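Local atomic coordinates of acetyltransferase (Sinorhizobium meliloti, PDB entry 4JXQ), a protein that binds acetyl-CoA and probably transfers its acetyl group to an acceptor, as a member of the GNAT acetyltransferase family. Residues V29-E34 / G150-R155; P55-L60 / K102-E107. All coordinates share one frame; numbering follows the deposited sequence.

Contact 1 of 2, residues V29-E34 / G150-R155; sequences VATYEE and GFKHGR
Tyr32 and Gly150 are the closest backbone pair, CA to CA 7.1 Å, so the irregular loop 29-34 reaches the end of strand 141-152 through side chains. Lys152 carries the contact. Its CG stands anti to the backbone N (chi1 -168°) and the rest of the chain is fully extended, which brings the ammonium group in among loop carbonyls. Lys152 NZ donates to Thr31 O at 2.8 Å, somewhat tilted from the carbonyl plane. Lys152 NZ also donates to Glu33 O at 3.1 Å, almost in line with that C=O bond. Val25 O and Gly28 O also accept, so four backbone carbonyls share the three N-H groups of this buried charge. A methionine in its place would probably leave these carbonyls without their shared donor and the loop less firmly held. Thr31 OG1 accepts from Glu33 N at 3.1 Å, an ST turn, and also bonds Tyr21. The Tyr32 ring brings CE2 to 3.8 Å from Gly150 CA, where a side chain would clash. Tyr32 OH bonds Thr159 OG1 and Gly126 N. Val29 CG1 meets the edge of the His153 ring at CD2, 4.3 Å away. Val29 CG1 also lies 4.2 Å from Arg155 NH2, the two side chains crossing at about a right angle. Lys152 to Arg155 form a type I' turn, the tight connection of a two-residue beta hairpin between strands 141-152 and 155-165.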
loop_
_atom_site.group_PDB
_atom_site.type_symbol
_atom_site.label_atom_id
_atom_site.label_comp_id
_atom_site.label_asym_id
_atom_site.label_seq_id
_atom_site.Cartn_x
_atom_site.Cartn_y
_atom_site.Cartn_z
ATOM N N VAL A 29 -10.101 -5.510 13.929
ATOM C CA VAL A 29 -8.980 -5.808 13.037
ATOM C C VAL A 29 -9.074 -5.119 11.709
ATOM O O VAL A 29 -8.226 -5.348 10.838
ATOM C CB VAL A 29 -8.851 -7.336 12.748
ATOM C CG1 VAL A 29 -8.490 -8.038 14.009
ATOM C CG2 VAL A 29 -10.147 -7.892 12.150
ATOM N N ALA A 30 -10.121 -4.333 11.516
ATOM C CA ALA A 30 -10.269 -3.615 10.252
ATOM C C ALA A 30 -9.177 -2.624 10.001
ATOM O O ALA A 30 -8.843 -2.395 8.869
ATOM C CB ALA A 30 -11.633 -2.922 10.213
ATOM N N THR A 31 -8.709 -1.996 11.062
ATOM C CA THR A 31 -7.567 -1.104 10.984
ATOM C C THR A 31 -6.381 -1.699 11.733
ATOM O O THR A 31 -6.516 -2.265 12.808
ATOM C CB THR A 31 -7.888 0.325 11.508
ATOM O OG1 THR A 31 -6.665 1.029 11.476
ATOM C CG2 THR A 31 -8.509 0.375 12.863
ATOM N N TYR A 32 -5.217 -1.535 11.134
ATOM C CA TYR A 32 -3.973 -2.011 11.707
ATOM C C TYR A 32 -3.293 -0.958 12.564
ATOM O O TYR A 32 -2.190 -1.195 13.064
ATOM C CB TYR A 32 -3.088 -2.578 10.633
ATOM C CG TYR A 32 -3.503 -3.939 10.091
ATOM C CD1 TYR A 32 -4.669 -4.564 10.464
ATOM C CD2 TYR A 32 -2.692 -4.617 9.220
ATOM C CE1 TYR A 32 -5.041 -5.797 9.926
ATOM C CE2 TYR A 32 -3.044 -5.820 8.665
ATOM C CZ TYR A 32 -4.247 -6.391 9.029
ATOM O OH TYR A 32 -4.656 -7.606 8.470
ATOM N N GLU A 33 -3.878 0.217 12.692
ATOM C CA GLU A 33 -3.417 1.177 13.685
ATOM C C GLU A 33 -3.711 0.592 15.111
ATOM O O GLU A 33 -4.691 -0.093 15.336
ATOM C CB GLU A 33 -4.170 2.480 13.390
ATOM C CG GLU A 33 -3.655 3.743 13.946
ATOM C CD GLU A 33 -3.913 4.917 13.004
ATOM O OE1 GLU A 33 -4.868 4.975 12.186
ATOM O OE2 GLU A 33 -3.083 5.813 13.080
ATOM N N GLU A 34 -2.796 0.920 16.021
ATOM C CA GLU A 34 -2.817 0.464 17.406
ATOM C C GLU A 34 -3.290 1.520 18.403
ATOM O O GLU A 34 -4.024 1.223 19.322
ATOM C CB GLU A 34 -1.405 -0.004 17.860
ATOM C CG GLU A 34 -1.211 -0.177 19.364
ATOM C CD GLU A 34 0.203 -0.648 19.747
ATOM O OE1 GLU A 34 1.209 0.076 19.496
ATOM O OE2 GLU A 34 0.296 -1.796 20.282
ATOM N N GLY A 150 -0.459 -9.016 9.342
ATOM C CA GLY A 150 -0.647 -8.197 10.464
ATOM C C GLY A 150 -0.446 -8.941 11.780
ATOM O O GLY A 150 -0.588 -10.149 11.831
ATOM N N PHE A 151 -0.153 -8.201 12.834
ATOM C CA PHE A 151 -0.015 -8.766 14.184
ATOM C C PHE A 151 -0.681 -7.819 15.140
ATOM O O PHE A 151 -0.238 -6.677 15.258
ATOM C CB PHE A 151 1.439 -9.018 14.590
ATOM C CG PHE A 151 1.540 -9.826 15.874
ATOM C CD1 PHE A 151 1.325 -11.185 15.851
ATOM C CD2 PHE A 151 1.751 -9.214 17.083
ATOM C CE1 PHE A 151 1.394 -11.936 17.021
ATOM C CE2 PHE A 151 1.814 -9.964 18.254
ATOM C CZ PHE A 151 1.598 -11.316 18.222
ATOM N N LYS A 152 -1.811 -8.209 15.734
ATOM C CA LYS A 152 -2.608 -7.304 16.579
ATOM C C LYS A 152 -3.375 -8.184 17.568
ATOM O O LYS A 152 -3.836 -9.247 17.234
ATOM C CB LYS A 152 -3.573 -6.467 15.716
ATOM C CG LYS A 152 -4.211 -5.327 16.489
ATOM C CD LYS A 152 -5.098 -4.438 15.614
ATOM C CE LYS A 152 -5.728 -3.284 16.421
ATOM N NZ LYS A 152 -6.694 -2.460 15.629
ATOM N N HIS A 153 -3.554 -7.701 18.795
ATOM C CA HIS A 153 -4.290 -8.452 19.815
ATOM C C HIS A 153 -3.657 -9.851 20.016
ATOM O O HIS A 153 -4.360 -10.832 20.263
ATOM C CB HIS A 153 -5.811 -8.613 19.462
ATOM C CG HIS A 153 -6.544 -7.364 19.076
ATOM N ND1 HIS A 153 -6.651 -6.283 19.916
ATOM C CD2 HIS A 153 -7.239 -7.038 17.946
ATOM C CE1 HIS A 153 -7.375 -5.339 19.335
ATOM N NE2 HIS A 153 -7.737 -5.768 18.130
ATOM N N GLY A 154 -2.341 -9.925 19.873
ATOM C CA GLY A 154 -1.579 -11.153 20.098
ATOM C C GLY A 154 -1.739 -12.212 19.042
ATOM O O GLY A 154 -1.313 -13.313 19.308
ATOM N N ARG A 155 -2.275 -11.873 17.856
ATOM C CA ARG A 155 -2.566 -12.833 16.823
ATOM C C ARG A 155 -2.002 -12.379 15.478
ATOM O O ARG A 155 -2.046 -11.200 15.144
ATOM C CB ARG A 155 -4.113 -12.996 16.680
ATOM C CG ARG A 155 -4.833 -13.523 17.914
ATOM C CD ARG A 155 -6.330 -13.361 17.772
ATOM N NE ARG A 155 -6.822 -13.373 16.382
ATOM C CZ ARG A 155 -7.578 -12.420 15.814
ATOM N NH1 ARG A 155 -7.972 -12.552 14.543
ATOM N NH2 ARG A 155 -7.963 -11.335 16.495
#

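Contact 2 of 2, residues P55-L60 / K102-E107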
loop_
_atom_site.group_PDB
_atom_site.type_symbol
_atom_site.label_atom_id
_atom_site.label_comp_id
_atom_site.label_asym_id
_atom_site.label_seq_id
_atom_site.Cartn_x
_atom_site.Cartn_y
_atom_site.Cartn_z
ATOM N N PRO A 55 -14.268 11.526 -2.170
ATOM C CA PRO A 55 -15.486 11.618 -1.381
ATOM C C PRO A 55 -15.292 11.104 0.034
ATOM O O PRO A 55 -14.622 10.093 0.259
ATOM C CB PRO A 55 -16.472 10.726 -2.170
ATOM C CG PRO A 55 -15.593 9.711 -2.829
ATOM C CD PRO A 55 -14.363 10.488 -3.207
ATOM N N TYR A 56 -15.949 11.760 0.975
ATOM C CA TYR A 56 -15.876 11.420 2.370
ATOM C C TYR A 56 -17.266 11.641 2.930
ATOM O O TYR A 56 -17.777 12.776 2.887
ATOM C CB TYR A 56 -14.823 12.284 3.072
ATOM C CG TYR A 56 -14.324 11.836 4.422
ATOM C CD1 TYR A 56 -15.158 11.380 5.418
ATOM C CD2 TYR A 56 -12.965 11.863 4.705
ATOM C CE1 TYR A 56 -14.668 10.986 6.643
ATOM C CE2 TYR A 56 -12.467 11.481 5.953
ATOM C CZ TYR A 56 -13.323 11.071 6.920
ATOM O OH TYR A 56 -12.899 10.694 8.190
ATOM N N VAL A 57 -17.932 10.574 3.351
ATOM C CA VAL A 57 -19.349 10.605 3.652
ATOM C C VAL A 57 -19.598 10.017 5.025
ATOM O O VAL A 57 -18.809 9.263 5.610
ATOM C CB VAL A 57 -20.158 9.863 2.572
ATOM C CG1 VAL A 57 -19.917 10.481 1.187
ATOM C CG2 VAL A 57 -19.855 8.387 2.523
ATOM N N VAL A 58 -20.743 10.394 5.580
ATOM C CA VAL A 58 -21.226 9.890 6.829
ATOM C C VAL A 58 -22.636 9.277 6.674
ATOM O O VAL A 58 -23.385 9.641 5.753
ATOM C CB VAL A 58 -21.266 10.922 7.954
ATOM C CG1 VAL A 58 -19.871 11.352 8.368
ATOM C CG2 VAL A 58 -22.108 12.172 7.577
ATOM N N ALA A 59 -22.907 8.335 7.535
ATOM C CA ALA A 59 -24.245 7.764 7.731
ATOM C C ALA A 59 -24.795 8.281 9.035
ATOM O O ALA A 59 -24.105 8.365 10.025
ATOM C CB ALA A 59 -24.197 6.227 7.766
ATOM N N LEU A 60 -26.094 8.592 9.013
ATOM C CA LEU A 60 -26.789 9.216 10.098
ATOM C C LEU A 60 -27.884 8.335 10.625
ATOM O O LEU A 60 -28.527 7.635 9.887
ATOM C CB LEU A 60 -27.467 10.535 9.665
ATOM C CG LEU A 60 -26.574 11.513 8.903
ATOM C CD1 LEU A 60 -27.406 12.762 8.570
ATOM C CD2 LEU A 60 -25.347 11.882 9.718
ATOM N N LYS A 102 -23.481 -1.411 3.214
ATOM C CA LYS A 102 -23.797 -1.500 1.791
ATOM C C LYS A 102 -24.075 -0.112 1.130
ATOM O O LYS A 102 -23.674 0.223 0.026
ATOM C CB LYS A 102 -24.970 -2.446 1.528
ATOM C CG LYS A 102 -24.638 -3.902 1.295
ATOM C CD LYS A 102 -25.914 -4.615 0.763
ATOM C CE LYS A 102 -26.034 -4.542 -0.766
ATOM N NZ LYS A 102 -26.896 -5.604 -1.375
ATOM N N ALA A 103 -24.861 0.675 1.889
ATOM C CA ALA A 103 -25.162 2.020 1.396
ATOM C C ALA A 103 -23.911 2.879 1.274
ATOM O O ALA A 103 -23.712 3.545 0.271
ATOM C CB ALA A 103 -26.165 2.683 2.295
ATOM N N LEU A 104 -23.061 2.825 2.311
ATOM C CA LEU A 104 -21.793 3.619 2.229
ATOM C C LEU A 104 -20.944 3.167 1.100
ATOM O O LEU A 104 -20.396 3.999 0.374
ATOM C CB LEU A 104 -21.067 3.458 3.554
ATOM C CG LEU A 104 -21.663 4.239 4.745
ATOM C CD1 LEU A 104 -21.093 3.785 6.045
ATOM C CD2 LEU A 104 -21.493 5.763 4.521
ATOM N N LEU A 105 -20.776 1.845 0.922
ATOM C CA LEU A 105 -19.934 1.366 -0.176
ATOM C C LEU A 105 -20.533 1.696 -1.539
ATOM O O LEU A 105 -19.850 2.064 -2.462
ATOM C CB LEU A 105 -19.648 -0.130 -0.015
ATOM C CG LEU A 105 -18.648 -0.736 -0.981
ATOM C CD1 LEU A 105 -17.341 0.036 -1.065
ATOM C CD2 LEU A 105 -18.419 -2.186 -0.612
ATOM N N SER A 106 -21.887 1.562 -1.629
ATOM C CA SER A 106 -22.562 1.954 -2.876
ATOM C C SER A 106 -22.309 3.447 -3.304
ATOM O O SER A 106 -22.115 3.797 -4.436
ATOM C CB SER A 106 -24.062 1.737 -2.782
ATOM O OG SER A 106 -24.466 0.394 -2.593
ATOM N N GLU A 107 -22.325 4.267 -2.261
ATOM C CA GLU A 107 -22.024 5.681 -2.429
ATOM C C GLU A 107 -20.595 5.897 -2.887
ATOM O O GLU A 107 -20.343 6.655 -3.820
ATOM C CB GLU A 107 -22.339 6.420 -1.133
ATOM C CG GLU A 107 -21.902 7.888 -1.027
ATOM C CD GLU A 107 -22.620 8.880 -1.857
ATOM O OE1 GLU A 107 -23.446 8.517 -2.700
ATOM O OE2 GLU A 107 -22.342 10.085 -1.750
#
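Leu104 meets strand 56-60 from helix 100-115, with Leu104 CD2 at 3.7 Å from Val57 CG2. Strand 56-60 and helix segment 102-107 run nearly antiparallel, 155° apart in direction, their axes approaching to 9.3 Å. Leu104 has its CG anti to the carbonyl carbon (chi1 -74°), and from there CD2 reaches the strand. Leu104 CD2 also lies 4.2 Å from Ala59 CB, so this methyl bridges two residues on one side of the strand. Val57 and Leu104 run past each other in opposite directions. In the same sheet Leu104 also packs on Ile89 and Leu91 of strand 84-91, both of which bind acetyl-CoA. One turn later comes Glu107. It has CG anti to its backbone N (chi1 171°), which sets Glu107 CG 3.9 Å from Val57 CG1. The bend at chi2 then turns the carboxylate. Glu107 OE2 sits 3.8 Å from Val57 CG1, a van der Waals contact. That oxygen is paired with Arg111 in a salt bridge. The contact packs helix 100-115 on the sheet of the GNAT fold. Gly97 and Gly101, just before and at the start of this helix, bind acetyl-CoA. No hydrogen bond crosses between the two segments. Here the contact is van der Waals packing, mainly of methyl and methylene groups, while the charge of Glu107 is met by Arg111 of its own helix.

Contact 1 and contact 2 lie on opposite sides of the chain's centre, their own centres 24 Å apart. Their nearest atoms stay about 11 Å apart, so they do not touch. Both reach the same mixed sheet, and both segments of contact 2 fall between the two segments of contact 1 in the sequence. Each also lies near residues that bind acetyl-CoA. The side chain of Val29 in contact 1 is about 5 Å from that of His128, and the side chain of Leu104 in contact 2 is about 4 Å from those of Ile89 and Leu91. Contact 1 also borders the second subunit, whose Tyr81 meets Tyr32 edge-to-face; contact 2 touches no other chain of the assembly.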